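Local structure of hydrolase (Thermococcus thioreducens, 6IAH) at residues A[131-140]-A[228-237]. The protein is a magnesium-binding phosphatase of the haloacid dehalogenase superfamily that probably hydrolyses phosphoglycolate among other phosphate esters. Sequence-based numbering, arbitrary orientation.
Sequences IVRRGLLERA and DVNEFLENAL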
ATOM      1  N   ILE A 131       1.585   5.776 -12.961  1.00 27.41           N
ATOM      2  CA  ILE A 131       0.582   5.367 -13.970  1.00 27.36           C
ATOM      3  C   ILE A 131      -0.101   6.622 -14.509  1.00 27.84           C
ATOM      4  O   ILE A 131      -0.193   6.827 -15.686  1.00 28.22           O
ATOM      5  CB  ILE A 131      -0.461   4.367 -13.412  1.00 27.45           C
ATOM      6  CG1 ILE A 131       0.237   3.129 -12.834  1.00 29.75           C
ATOM      7  CG2 ILE A 131      -1.475   4.015 -14.491  1.00 28.27           C
ATOM      8  CD1 ILE A 131      -0.634   2.287 -11.905  1.00 28.99           C
ATOM      9  N   VAL A 132      -0.522   7.507 -13.624  1.00 24.32           N
ATOM     10  CA  VAL A 132      -1.236   8.699 -14.072  1.00 24.68           C
ATOM     11  C   VAL A 132      -0.280   9.664 -14.827  1.00 29.12           C
ATOM     12  O   VAL A 132       0.927   9.665 -14.566  1.00 29.81           O
ATOM     13  CB  VAL A 132      -1.963   9.347 -12.879  1.00 23.93           C
ATOM     14  CG1 VAL A 132      -0.973   9.978 -11.911  1.00 28.63           C
ATOM     15  CG2 VAL A 132      -2.995  10.332 -13.367  1.00 25.01           C
ATOM     16  N   ARG A 133      -0.814  10.406 -15.809  1.00 29.13           N
ATOM     17  CA  ARG A 133      -0.086  11.436 -16.522  1.00 29.53           C
ATOM     18  C   ARG A 133      -0.457  12.694 -15.800  1.00 29.56           C
ATOM     19  O   ARG A 133      -1.641  12.978 -15.662  1.00 28.20           O
ATOM     20  CB  ARG A 133      -0.502  11.517 -17.985  1.00 34.72           C
ATOM     21  CG  ARG A 133      -0.158  10.204 -18.691  1.00 38.32           C
ATOM     22  CD  ARG A 133      -0.149  10.382 -20.201  1.00 45.41           C
ATOM     23  NE  ARG A 133      -1.368  11.015 -20.718  1.00 45.55           N
ATOM     24  CZ  ARG A 133      -2.448  10.389 -21.195  1.00 47.86           C
ATOM     25  NH1 ARG A 133      -2.561   9.055 -21.239  1.00 45.65           N
ATOM     26  NH2 ARG A 133      -3.458  11.145 -21.635  1.00 50.84           N
ATOM     27  N   ARG A 134       0.556  13.443 -15.362  0.50 30.41           N
ATOM     28  CA  ARG A 134       0.354  14.683 -14.599  0.50 32.77           C
ATOM     29  C   ARG A 134      -0.499  15.716 -15.374  0.50 29.94           C
ATOM     30  O   ARG A 134      -1.244  16.518 -14.779  0.50 29.78           O
ATOM     31  CB  ARG A 134       1.724  15.282 -14.159  0.50 34.49           C
ATOM     32  CG  ARG A 134       2.885  15.106 -15.141  0.50 38.44           C
ATOM     33  CD  ARG A 134       4.264  15.577 -14.605  0.50 39.37           C
ATOM     34  NE  ARG A 134       5.070  16.119 -15.700  0.50 40.14           N
ATOM     35  CZ  ARG A 134       6.062  15.485 -16.333  0.50 41.05           C
ATOM     36  NH1 ARG A 134       6.471  14.268 -15.970  0.50 37.65           N
ATOM     37  NH2 ARG A 134       6.662  16.095 -17.343  0.50 38.14           N
ATOM     38  N   GLY A 135      -0.380  15.699 -16.697  1.00 29.33           N
ATOM     39  CA  GLY A 135      -1.149  16.628 -17.574  1.00 27.06           C
ATOM     40  C   GLY A 135      -2.637  16.431 -17.411  1.00 26.51           C
ATOM     41  O   GLY A 135      -3.405  17.411 -17.349  1.00 28.50           O
ATOM     42  N   LEU A 136      -3.063  15.179 -17.233  1.00 29.82           N
ATOM     43  CA  LEU A 136      -4.479  14.923 -16.918  1.00 28.36           C
ATOM     44  C   LEU A 136      -4.936  15.447 -15.566  1.00 27.40           C
ATOM     45  O   LEU A 136      -6.079  15.936 -15.461  1.00 23.83           O
ATOM     46  CB  LEU A 136      -4.864  13.470 -17.096  1.00 29.26           C
ATOM     47  CG  LEU A 136      -4.718  12.970 -18.530  1.00 32.74           C
ATOM     48  CD1 LEU A 136      -4.874  11.460 -18.642  1.00 30.55           C
ATOM     49  CD2 LEU A 136      -5.714  13.682 -19.470  1.00 35.70           C
ATOM     50  N   LEU A 137      -4.095  15.349 -14.541  1.00 25.72           N
ATOM     51  CA  LEU A 137      -4.484  15.827 -13.216  1.00 24.87           C
ATOM     52  C   LEU A 137      -4.602  17.340 -13.265  1.00 25.96           C
ATOM     53  O   LEU A 137      -5.461  17.943 -12.623  1.00 26.35           O
ATOM     54  CB  LEU A 137      -3.480  15.372 -12.134  1.00 25.02           C
ATOM     55  CG  LEU A 137      -3.432  13.871 -11.864  1.00 26.00           C
ATOM     56  CD1 LEU A 137      -2.210  13.478 -11.087  1.00 28.27           C
ATOM     57  CD2 LEU A 137      -4.695  13.371 -11.183  1.00 26.08           C
ATOM     58  N   GLU A 138      -3.664  17.954 -13.974  1.00 27.13           N
ATOM     59  CA  GLU A 138      -3.668  19.379 -14.186  1.00 29.23           C
ATOM     60  C   GLU A 138      -4.918  19.768 -14.929  1.00 28.53           C
ATOM     61  O   GLU A 138      -5.680  20.639 -14.482  1.00 26.25           O
ATOM     62  CB  GLU A 138      -2.421  19.832 -14.937  1.00 31.55           C
ATOM     63  CG  GLU A 138      -1.119  19.733 -14.125  1.00 38.58           C
ATOM     64  CD  GLU A 138       0.171  19.637 -15.005  1.00 49.15           C
ATOM     65  OE1 GLU A 138       0.148  19.920 -16.247  1.00 49.76           O
ATOM     66  OE2 GLU A 138       1.239  19.250 -14.455  1.00 49.64           O
ATOM     67  N   ARG A 139      -5.174  19.073 -16.015  1.00 25.16           N
ATOM     68  CA  ARG A 139      -6.399  19.403 -16.751  1.00 29.71           C
ATOM     69  C   ARG A 139      -7.649  19.233 -15.904  1.00 29.96           C
ATOM     70  O   ARG A 139      -8.505  20.136 -15.876  1.00 32.24           O
ATOM     71  CB  ARG A 139      -6.500  18.581 -18.028  1.00 26.34           C
ATOM     72  CG  ARG A 139      -5.557  19.084 -19.064  1.00 25.43           C
ATOM     73  CD  ARG A 139      -5.414  18.050 -20.125  1.00 29.43           C
ATOM     74  NE  ARG A 139      -6.702  17.748 -20.755  1.00 26.52           N
ATOM     75  CZ  ARG A 139      -6.906  16.802 -21.653  1.00 29.76           C
ATOM     76  NH1 ARG A 139      -5.915  16.033 -22.047  1.00 29.74           N
ATOM     77  NH2 ARG A 139      -8.144  16.598 -22.158  1.00 31.22           N
ATOM     78  N   ALA A 140      -7.732  18.111 -15.159  1.00 28.05           N
ATOM     79  CA  ALA A 140      -8.929  17.826 -14.366  1.00 24.07           C
ATOM     80  C   ALA A 140      -9.151  18.775 -13.228  1.00 25.89           C
ATOM     81  O   ALA A 140     -10.298  19.061 -12.921  1.00 25.22           O
ATOM     82  CB  ALA A 140      -8.915  16.441 -13.861  1.00 23.50           C
ATOM     83  N   ASP A 228      -7.500   2.261 -17.223  1.00 32.41           N
ATOM     84  CA  ASP A 228      -6.649   2.814 -16.190  1.00 28.70           C
ATOM     85  C   ASP A 228      -7.190   4.178 -15.862  1.00 28.75           C
ATOM     86  O   ASP A 228      -8.180   4.633 -16.455  1.00 30.10           O
ATOM     87  CB  ASP A 228      -5.203   2.888 -16.668  1.00 31.33           C
ATOM     88  CG  ASP A 228      -5.041   3.674 -17.980  1.00 33.91           C
ATOM     89  OD1 ASP A 228      -5.668   4.737 -18.190  1.00 34.30           O
ATOM     90  OD2 ASP A 228      -4.245   3.214 -18.823  1.00 40.63           O
ATOM     91  N   VAL A 229      -6.529   4.825 -14.915  1.00 27.80           N
ATOM     92  CA  VAL A 229      -6.980   6.150 -14.422  1.00 25.36           C
ATOM     93  C   VAL A 229      -6.936   7.215 -15.529  1.00 24.10           C
ATOM     94  O   VAL A 229      -7.658   8.217 -15.501  1.00 25.83           O
ATOM     95  CB  VAL A 229      -6.152   6.564 -13.197  1.00 24.06           C
ATOM     96  CG1 VAL A 229      -4.710   6.851 -13.565  1.00 24.60           C
ATOM     97  CG2 VAL A 229      -6.813   7.763 -12.478  1.00 24.86           C
ATOM     98  N   ASN A 230      -6.068   7.031 -16.511  1.00 24.99           N
ATOM     99  CA  ASN A 230      -5.926   8.081 -17.542  1.00 24.49           C
ATOM    100  C   ASN A 230      -7.093   8.038 -18.472  1.00 26.19           C
ATOM    101  O   ASN A 230      -7.599   9.084 -18.856  1.00 27.09           O
ATOM    102  CB  ASN A 230      -4.606   7.889 -18.339  1.00 26.08           C
ATOM    103  CG  ASN A 230      -3.392   8.131 -17.475  1.00 28.15           C
ATOM    104  OD1 ASN A 230      -3.364   9.091 -16.678  1.00 25.28           O
ATOM    105  ND2 ASN A 230      -2.395   7.261 -17.591  1.00 29.24           N
ATOM    106  N   GLU A 231      -7.533   6.834 -18.842  1.00 26.33           N
ATOM    107  CA  GLU A 231      -8.734   6.713 -19.675  1.00 29.24           C
ATOM    108  C   GLU A 231      -9.925   7.243 -18.895  1.00 28.23           C
ATOM    109  O   GLU A 231     -10.777   7.959 -19.430  1.00 25.60           O
ATOM    110  CB  GLU A 231      -8.968   5.270 -20.078  1.00 31.96           C
ATOM    111  CG  GLU A 231     -10.215   5.045 -20.912  1.00 37.47           C
ATOM    112  CD  GLU A 231     -10.257   3.604 -21.377  1.00 42.99           C
ATOM    113  OE1 GLU A 231      -9.433   3.290 -22.248  1.00 44.01           O
ATOM    114  OE2 GLU A 231     -10.984   2.770 -20.783  1.00 43.78           O
ATOM    115  N   PHE A 232      -9.973   6.893 -17.625  1.00 27.10           N
ATOM    116  CA  PHE A 232     -11.000   7.473 -16.781  1.00 25.75           C
ATOM    117  C   PHE A 232     -11.008   8.998 -16.812  1.00 25.94           C
ATOM    118  O   PHE A 232     -12.074   9.658 -16.986  1.00 27.00           O
ATOM    119  CB  PHE A 232     -10.908   6.974 -15.344  1.00 25.78           C
ATOM    120  CG  PHE A 232     -11.976   7.607 -14.500  1.00 26.78           C
ATOM    121  CD1 PHE A 232     -13.275   7.148 -14.608  1.00 27.47           C
ATOM    122  CD2 PHE A 232     -11.724   8.780 -13.820  1.00 31.51           C
ATOM    123  CE1 PHE A 232     -14.289   7.741 -13.933  1.00 29.05           C
ATOM    124  CE2 PHE A 232     -12.775   9.415 -13.150  1.00 28.00           C
ATOM    125  CZ  PHE A 232     -14.022   8.877 -13.221  1.00 29.17           C
ATOM    126  N   LEU A 233      -9.839   9.599 -16.624  1.00 25.37           N
ATOM    127  CA  LEU A 233      -9.786  11.078 -16.567  1.00 24.85           C
ATOM    128  C   LEU A 233     -10.110  11.731 -17.898  1.00 25.57           C
ATOM    129  O   LEU A 233     -10.780  12.734 -17.931  1.00 23.15           O
ATOM    130  CB  LEU A 233      -8.447  11.598 -16.069  1.00 26.76           C
ATOM    131  CG  LEU A 233      -8.255  11.422 -14.559  1.00 26.53           C
ATOM    132  CD1 LEU A 233      -6.815  11.719 -14.211  1.00 27.91           C
ATOM    133  CD2 LEU A 233      -9.188  12.268 -13.681  1.00 25.33           C
ATOM    134  N   GLU A 234      -9.678  11.121 -18.991  1.00 25.26           N
ATOM    135  CA  GLU A 234     -10.032  11.599 -20.302  1.00 30.00           C
ATOM    136  C   GLU A 234     -11.529  11.520 -20.581  1.00 28.23           C
ATOM    137  O   GLU A 234     -12.090  12.473 -21.079  1.00 30.08           O
ATOM    138  CB  GLU A 234      -9.317  10.762 -21.349  1.00 28.53           C
ATOM    139  CG  GLU A 234      -7.896  11.136 -21.465  1.00 37.34           C
ATOM    140  CD  GLU A 234      -7.164  10.226 -22.430  1.00 42.49           C
ATOM    141  OE1 GLU A 234      -7.581   9.056 -22.594  1.00 45.60           O
ATOM    142  OE2 GLU A 234      -6.182  10.733 -23.017  1.00 52.70           O
ATOM    143  N   ASN A 235     -12.170  10.400 -20.222  1.00 28.74           N
ATOM    144  CA  ASN A 235     -13.629  10.299 -20.367  1.00 26.85           C
ATOM    145  C   ASN A 235     -14.317  11.352 -19.532  1.00 29.05           C
ATOM    146  O   ASN A 235     -15.223  12.000 -20.001  1.00 27.51           O
ATOM    147  CB  ASN A 235     -14.134   8.939 -19.937  1.00 30.46           C
ATOM    148  CG  ASN A 235     -13.669   7.833 -20.853  1.00 30.47           C
ATOM    149  OD1 ASN A 235     -13.186   8.083 -21.938  1.00 33.42           O
ATOM    150  ND2 ASN A 235     -13.805   6.610 -20.404  1.00 34.33           N
ATOM    151  N   ALA A 236     -13.830  11.585 -18.325  1.00 28.84           N
ATOM    152  CA  ALA A 236     -14.477  12.586 -17.437  1.00 24.53           C
ATOM    153  C   ALA A 236     -14.386  14.004 -18.004  1.00 28.70           C
ATOM    154  O   ALA A 236     -15.335  14.797 -17.942  1.00 28.10           O
ATOM    155  CB  ALA A 236     -13.866  12.550 -16.057  1.00 26.99           C
ATOM    156  N   LEU A 237     -13.224  14.317 -18.569  1.00 26.37           N
ATOM    157  CA  LEU A 237     -12.982  15.630 -19.118  1.00 29.24           C
ATOM    158  C   LEU A 237     -13.773  15.843 -20.421  1.00 27.81           C
ATOM    159  O   LEU A 237     -14.242  16.948 -20.700  1.00 26.42           O
ATOM    160  CB  LEU A 237     -11.466  15.809 -19.409  1.00 28.56           C
ATOM    161  CG  LEU A 237     -10.642  16.071 -18.153  1.00 31.82           C
ATOM    162  CD1 LEU A 237      -9.191  15.726 -18.385  1.00 32.00           C
ATOM    163  CD2 LEU A 237     -10.839  17.506 -17.695  1.00 32.05           C
TER
HETATM  164  O   HOH W   1      -5.103   7.428 -22.008  1.00 48.12           O
HETATM  165  O   HOH W   2      -6.249  13.760 -23.884  1.00 37.17           O
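Asn-230 reaches from the first turn of helix 229-237 to the backbone just before helix 134-140, joining two neighbouring helices on one face of the Rossmann-like sheet of a HAD phosphatase core. Its amide grips that backbone twice: ND2 donates to Ile-131 O at 2.9 Å, while OD1 accepts from Arg-133 N at 3.0 Å, so both polar ends of this buried side chain are used and its flip state is fixed. The helices run roughly parallel, their axes 10.0 Å apart and inclined by 30°. Leu-136 is the knob between them, set among Asn-230, Leu-233, Glu-234 and Leu-237. With CG anti to its carbonyl carbon (chi1 -62°), it lays CD1 against Asn-230 CB at 3.6 Å and CD2 against Glu-234 CG. Farther along, Leu-237 splits its two methyls: CD2 meets Ala-140 CA, and CD1 lies against Arg-139 CB and over one face of that residue's guanidinium. Deeper in, Leu-233 CD1 touches Leu-136 CB and Leu-137 CD2, with Phe-5 of the central strand 2-5 beneath both Leu-233 and Leu-137. Along the outer side, water 1 links Arg-133 NH1 to Glu-234 OE1, and water 2 joins Arg-139 NH1 to Glu-234 OE2. The same OE2 takes the salt bridge from Arg-133 NH2 at 3.1 Å, lying in the guanidinium plane but met from above the carboxylate plane.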